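Local coordinates for cytolethal distending toxin protein C (Haemophilus ducreyi, PDB 1SR4) that forms, with the CdtA and CdtB subunits, a bacterial genotoxin, in which it is a ricin-like lectin subunit that probably binds carbohydrate, at residues Arg19-Val31 with Ser139-Gly151. Sequence-based numbering, arbitrary orientation.
Sequences RISLRSLLTAQPV and SLAYQWGILPPFG
Arg23 and Gly145 form a hydrogen-bonded pair, Gly145 N to Arg23 O at 2.8 Å, where strand 19-24 meets strand 144-147 antiparallel: the first and last strands of the beta-trefoil side by side, closing the ricin-like fold on itself. Two residues on, Leu25 N bonds to Gln143 O at 3.0 Å.

Packing is tight on the face of Leu22, Ser24, Trp144 and Ile146. The Trp144 side chain, CG anti to the carbonyl carbon (chi1 -62°), lays its indole against strand 19-24; Ser24 CB sits over its six-membered ring, 4.0 Å from the centroid, a CH-pi contact. Val31 CG2 meets Trp144 CZ3 obliquely, while Trp144 NE1 is hydrogen-bonded to Ile116 O. Leu22 and Ile146 run alongside each other, CD1 to CD1 at 4.0 Å, and Ile107 packs on Leu22. Leu25 CD2 packs on Gly145 N at 3.7 Å, where glycine leaves room for it.

Looser are the partly exposed Leu26, Leu140 and Phe150, although Leu26 CD1 touches Ala141 CB. The second face is well bonded: Arg23 CD crosses Leu147 CD1 at about a right angle (3.9 Å), NH2 lies 3.8 Å from Phe150 CD1, and NH1 and NH2 hydrogen-bond to Ala28 O and to Gln66 O of the CdtA subunit, respectively. Past the end of strand 144-147, Phe150 N donates to Ser21 OG (2.9 Å, N-H...O angle 170°); the same OG is also hydrogen-bonded to Thr44 O.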
loop_
_atom_site.group_PDB
_atom_site.type_symbol
_atom_site.label_atom_id
_atom_site.label_comp_id
_atom_site.label_asym_id
_atom_site.label_seq_id
_atom_site.Cartn_x
_atom_site.Cartn_y
_atom_site.Cartn_z
ATOM N N ARG C 19 -12.804 -5.093 1.666
ATOM C CA ARG C 19 -13.590 -4.764 2.844
ATOM C C ARG C 19 -12.869 -3.646 3.610
ATOM O O ARG C 19 -11.655 -3.694 3.757
ATOM C CB ARG C 19 -13.702 -5.995 3.743
ATOM C CG ARG C 19 -14.691 -5.851 4.879
ATOM C CD ARG C 19 -16.110 -5.986 4.352
ATOM N NE ARG C 19 -16.352 -7.328 3.825
ATOM C CZ ARG C 19 -16.670 -8.378 4.575
ATOM N NH1 ARG C 19 -16.789 -8.252 5.897
ATOM N NH2 ARG C 19 -16.882 -9.559 4.001
ATOM N N ILE C 20 -13.608 -2.649 4.094
ATOM C CA ILE C 20 -12.996 -1.551 4.841
ATOM C C ILE C 20 -13.931 -1.049 5.937
ATOM O O ILE C 20 -15.104 -1.455 6.017
ATOM C CB ILE C 20 -12.767 -0.304 3.942
ATOM C CG1 ILE C 20 -14.140 0.264 3.548
ATOM C CG2 ILE C 20 -11.958 -0.667 2.683
ATOM C CD1 ILE C 20 -14.118 1.643 2.887
ATOM N N SER C 21 -13.392 -0.182 6.789
ATOM C CA SER C 21 -14.203 0.526 7.760
ATOM C C SER C 21 -13.817 1.960 7.374
ATOM O O SER C 21 -12.665 2.222 7.028
ATOM C CB SER C 21 -13.832 0.225 9.212
ATOM O OG SER C 21 -14.621 -0.850 9.718
ATOM N N LEU C 22 -14.789 2.861 7.385
ATOM C CA LEU C 22 -14.567 4.254 7.024
ATOM C C LEU C 22 -14.629 5.063 8.306
ATOM O O LEU C 22 -15.669 5.100 8.955
ATOM C CB LEU C 22 -15.670 4.695 6.057
ATOM C CG LEU C 22 -15.631 6.098 5.446
ATOM C CD1 LEU C 22 -14.327 6.320 4.684
ATOM C CD2 LEU C 22 -16.826 6.239 4.495
ATOM N N ARG C 23 -13.521 5.713 8.663
ATOM C CA ARG C 23 -13.454 6.484 9.893
ATOM C C ARG C 23 -13.075 7.953 9.706
ATOM O O ARG C 23 -12.204 8.286 8.915
ATOM C CB ARG C 23 -12.418 5.874 10.859
ATOM C CG ARG C 23 -12.703 4.466 11.360
ATOM C CD ARG C 23 -11.554 3.988 12.231
ATOM N NE ARG C 23 -11.702 2.610 12.686
ATOM C CZ ARG C 23 -12.113 2.253 13.904
ATOM N NH1 ARG C 23 -12.424 3.178 14.808
ATOM N NH2 ARG C 23 -12.207 0.962 14.221
ATOM N N SER C 24 -13.725 8.822 10.461
ATOM C CA SER C 24 -13.384 10.241 10.432
ATOM C C SER C 24 -12.048 10.319 11.163
ATOM O O SER C 24 -11.895 9.701 12.217
ATOM C CB SER C 24 -14.409 11.051 11.228
ATOM O OG SER C 24 -13.860 12.306 11.607
ATOM N N LEU C 25 -11.086 11.065 10.639
ATOM C CA LEU C 25 -9.816 11.155 11.341
ATOM C C LEU C 25 -9.921 12.079 12.540
ATOM O O LEU C 25 -9.029 12.118 13.386
ATOM C CB LEU C 25 -8.700 11.629 10.415
ATOM C CG LEU C 25 -8.370 10.623 9.312
ATOM C CD1 LEU C 25 -7.011 10.994 8.715
ATOM C CD2 LEU C 25 -8.326 9.197 9.888
ATOM N N LEU C 26 -11.026 12.810 12.627
ATOM C CA LEU C 26 -11.215 13.697 13.760
ATOM C C LEU C 26 -11.860 12.931 14.919
ATOM O O LEU C 26 -11.389 13.005 16.039
ATOM C CB LEU C 26 -12.086 14.898 13.361
ATOM C CG LEU C 26 -12.278 15.986 14.429
ATOM C CD1 LEU C 26 -12.649 17.326 13.751
ATOM C CD2 LEU C 26 -13.386 15.557 15.410
ATOM N N THR C 27 -12.943 12.204 14.652
ATOM C CA THR C 27 -13.619 11.446 15.713
ATOM C C THR C 27 -13.131 9.999 15.854
ATOM O O THR C 27 -13.326 9.380 16.905
ATOM C CB THR C 27 -15.142 11.353 15.479
ATOM O OG1 THR C 27 -15.397 10.465 14.380
ATOM C CG2 THR C 27 -15.734 12.747 15.174
ATOM N N ALA C 28 -12.527 9.466 14.794
ATOM C CA ALA C 28 -12.054 8.073 14.769
ATOM C C ALA C 28 -13.222 7.081 14.797
ATOM O O ALA C 28 -13.011 5.873 14.890
ATOM C CB ALA C 28 -11.117 7.785 15.945
ATOM N N GLN C 29 -14.455 7.577 14.733
ATOM C CA GLN C 29 -15.612 6.675 14.754
ATOM C C GLN C 29 -15.899 6.097 13.367
ATOM O O GLN C 29 -15.869 6.809 12.371
ATOM C CB GLN C 29 -16.866 7.417 15.229
ATOM C CG GLN C 29 -16.773 7.981 16.640
ATOM C CD GLN C 29 -18.044 8.696 17.046
ATOM O OE1 GLN C 29 -18.542 9.565 16.327
ATOM N NE2 GLN C 29 -18.575 8.341 18.208
ATOM N N PRO C 30 -16.163 4.791 13.279
ATOM C CA PRO C 30 -16.450 4.262 11.943
ATOM C C PRO C 30 -17.889 4.624 11.536
ATOM O O PRO C 30 -18.786 4.687 12.389
ATOM C CB PRO C 30 -16.264 2.755 12.116
ATOM C CG PRO C 30 -16.624 2.529 13.554
ATOM C CD PRO C 30 -16.031 3.712 14.277
ATOM N N VAL C 31 -18.094 4.898 10.250
ATOM C CA VAL C 31 -19.427 5.215 9.745
ATOM C C VAL C 31 -20.128 3.864 9.774
ATOM O O VAL C 31 -19.566 2.863 9.316
ATOM C CB VAL C 31 -19.363 5.761 8.300
ATOM C CG1 VAL C 31 -20.762 6.017 7.767
ATOM C CG2 VAL C 31 -18.544 7.071 8.280
ATOM N N SER C 139 -8.417 20.642 7.528
ATOM C CA SER C 139 -8.327 20.145 8.899
ATOM C C SER C 139 -8.862 18.702 8.921
ATOM O O SER C 139 -9.462 18.238 7.944
ATOM C CB SER C 139 -9.179 20.999 9.825
ATOM O OG SER C 139 -10.541 20.760 9.540
ATOM N N LEU C 140 -8.661 18.010 10.038
ATOM C CA LEU C 140 -9.123 16.629 10.194
ATOM C C LEU C 140 -10.631 16.456 10.020
ATOM O O LEU C 140 -11.101 15.367 9.706
ATOM C CB LEU C 140 -8.705 16.087 11.571
ATOM C CG LEU C 140 -7.191 16.003 11.817
ATOM C CD1 LEU C 140 -6.899 15.786 13.311
ATOM C CD2 LEU C 140 -6.619 14.839 10.998
ATOM N N ALA C 141 -11.395 17.518 10.220
ATOM C CA ALA C 141 -12.850 17.421 10.073
ATOM C C ALA C 141 -13.254 16.987 8.661
ATOM O O ALA C 141 -14.314 16.398 8.465
ATOM C CB ALA C 141 -13.513 18.779 10.436
ATOM N N TYR C 142 -12.385 17.262 7.687
ATOM C CA TYR C 142 -12.623 16.924 6.283
ATOM C C TYR C 142 -11.955 15.634 5.864
ATOM O O TYR C 142 -12.139 15.192 4.737
ATOM C CB TYR C 142 -12.037 18.011 5.375
ATOM C CG TYR C 142 -12.740 19.329 5.445
ATOM C CD1 TYR C 142 -13.625 19.710 4.446
ATOM C CD2 TYR C 142 -12.552 20.172 6.528
ATOM C CE1 TYR C 142 -14.322 20.912 4.522
ATOM C CE2 TYR C 142 -13.236 21.376 6.621
ATOM C CZ TYR C 142 -14.120 21.737 5.614
ATOM O OH TYR C 142 -14.797 22.923 5.700
ATOM N N GLN C 143 -11.171 15.051 6.767
ATOM C CA GLN C 143 -10.383 13.865 6.473
ATOM C C GLN C 143 -10.956 12.542 6.910
ATOM O O GLN C 143 -11.490 12.416 8.004
ATOM C CB GLN C 143 -9.002 14.028 7.092
ATOM C CG GLN C 143 -8.252 15.295 6.653
ATOM C CD GLN C 143 -6.879 15.343 7.279
ATOM O OE1 GLN C 143 -6.226 14.306 7.428
ATOM N NE2 GLN C 143 -6.419 16.540 7.636
ATOM N N TRP C 144 -10.780 11.546 6.051
ATOM C CA TRP C 144 -11.281 10.206 6.279
ATOM C C TRP C 144 -10.219 9.127 6.103
ATOM O O TRP C 144 -9.354 9.223 5.228
ATOM C CB TRP C 144 -12.429 9.953 5.303
ATOM C CG TRP C 144 -13.538 10.918 5.563
ATOM C CD1 TRP C 144 -13.667 12.187 5.072
ATOM C CD2 TRP C 144 -14.578 10.749 6.523
ATOM N NE1 TRP C 144 -14.725 12.825 5.685
ATOM C CE2 TRP C 144 -15.300 11.965 6.581
ATOM C CE3 TRP C 144 -14.966 9.687 7.350
ATOM C CZ2 TRP C 144 -16.395 12.148 7.439
ATOM C CZ3 TRP C 144 -16.050 9.868 8.205
ATOM C CH2 TRP C 144 -16.750 11.090 8.242
ATOM N N GLY C 145 -10.293 8.094 6.929
ATOM C CA GLY C 145 -9.356 6.995 6.792
ATOM C C GLY C 145 -10.098 5.812 6.194
ATOM O O GLY C 145 -11.178 5.464 6.668
ATOM N N ILE C 146 -9.562 5.234 5.122
ATOM C CA ILE C 146 -10.162 4.050 4.497
ATOM C C ILE C 146 -9.268 2.982 5.115
ATOM O O ILE C 146 -8.163 2.734 4.641
ATOM C CB ILE C 146 -10.007 4.076 2.953
ATOM C CG1 ILE C 146 -10.944 5.126 2.332
ATOM C CG2 ILE C 146 -10.447 2.731 2.350
ATOM C CD1 ILE C 146 -10.773 6.502 2.879
ATOM N N LEU C 147 -9.759 2.366 6.180
ATOM C CA LEU C 147 -8.963 1.428 6.968
ATOM C C LEU C 147 -9.445 -0.015 7.045
ATOM O O LEU C 147 -10.531 -0.347 6.569
ATOM C CB LEU C 147 -8.857 2.000 8.398
ATOM C CG LEU C 147 -8.202 3.393 8.501
ATOM C CD1 LEU C 147 -8.544 4.078 9.818
ATOM C CD2 LEU C 147 -6.690 3.245 8.370
ATOM N N PRO C 148 -8.625 -0.899 7.652
ATOM C CA PRO C 148 -9.032 -2.303 7.772
ATOM C C PRO C 148 -10.388 -2.329 8.501
ATOM O O PRO C 148 -10.683 -1.458 9.324
ATOM C CB PRO C 148 -7.899 -2.925 8.599
ATOM C CG PRO C 148 -6.677 -2.094 8.188
ATOM C CD PRO C 148 -7.260 -0.688 8.186
ATOM N N PRO C 149 -11.231 -3.327 8.202
ATOM C CA PRO C 149 -12.544 -3.422 8.842
ATOM C C PRO C 149 -12.484 -3.767 10.321
ATOM O O PRO C 149 -11.775 -4.701 10.727
ATOM C CB PRO C 149 -13.248 -4.477 8.005
ATOM C CG PRO C 149 -12.097 -5.389 7.573
ATOM C CD PRO C 149 -11.061 -4.374 7.172
ATOM N N PHE C 150 -13.221 -3.005 11.132
ATOM C CA PHE C 150 -13.245 -3.224 12.572
ATOM C C PHE C 150 -13.765 -4.618 12.937
ATOM O O PHE C 150 -14.722 -5.129 12.339
ATOM C CB PHE C 150 -14.149 -2.189 13.264
ATOM C CG PHE C 150 -14.478 -2.543 14.692
ATOM C CD1 PHE C 150 -13.565 -2.281 15.717
ATOM C CD2 PHE C 150 -15.664 -3.231 14.999
ATOM C CE1 PHE C 150 -13.812 -2.704 17.033
ATOM C CE2 PHE C 150 -15.933 -3.665 16.306
ATOM C CZ PHE C 150 -15.004 -3.404 17.332
ATOM N N GLY C 151 -13.157 -5.219 13.950
ATOM C CA GLY C 151 -13.619 -6.523 14.384
ATOM C C GLY C 151 -12.484 -7.497 14.596
ATOM O O GLY C 151 -11.324 -7.099 14.711
HETATM O O HOH W 1 -13.605 13.617 9.298
#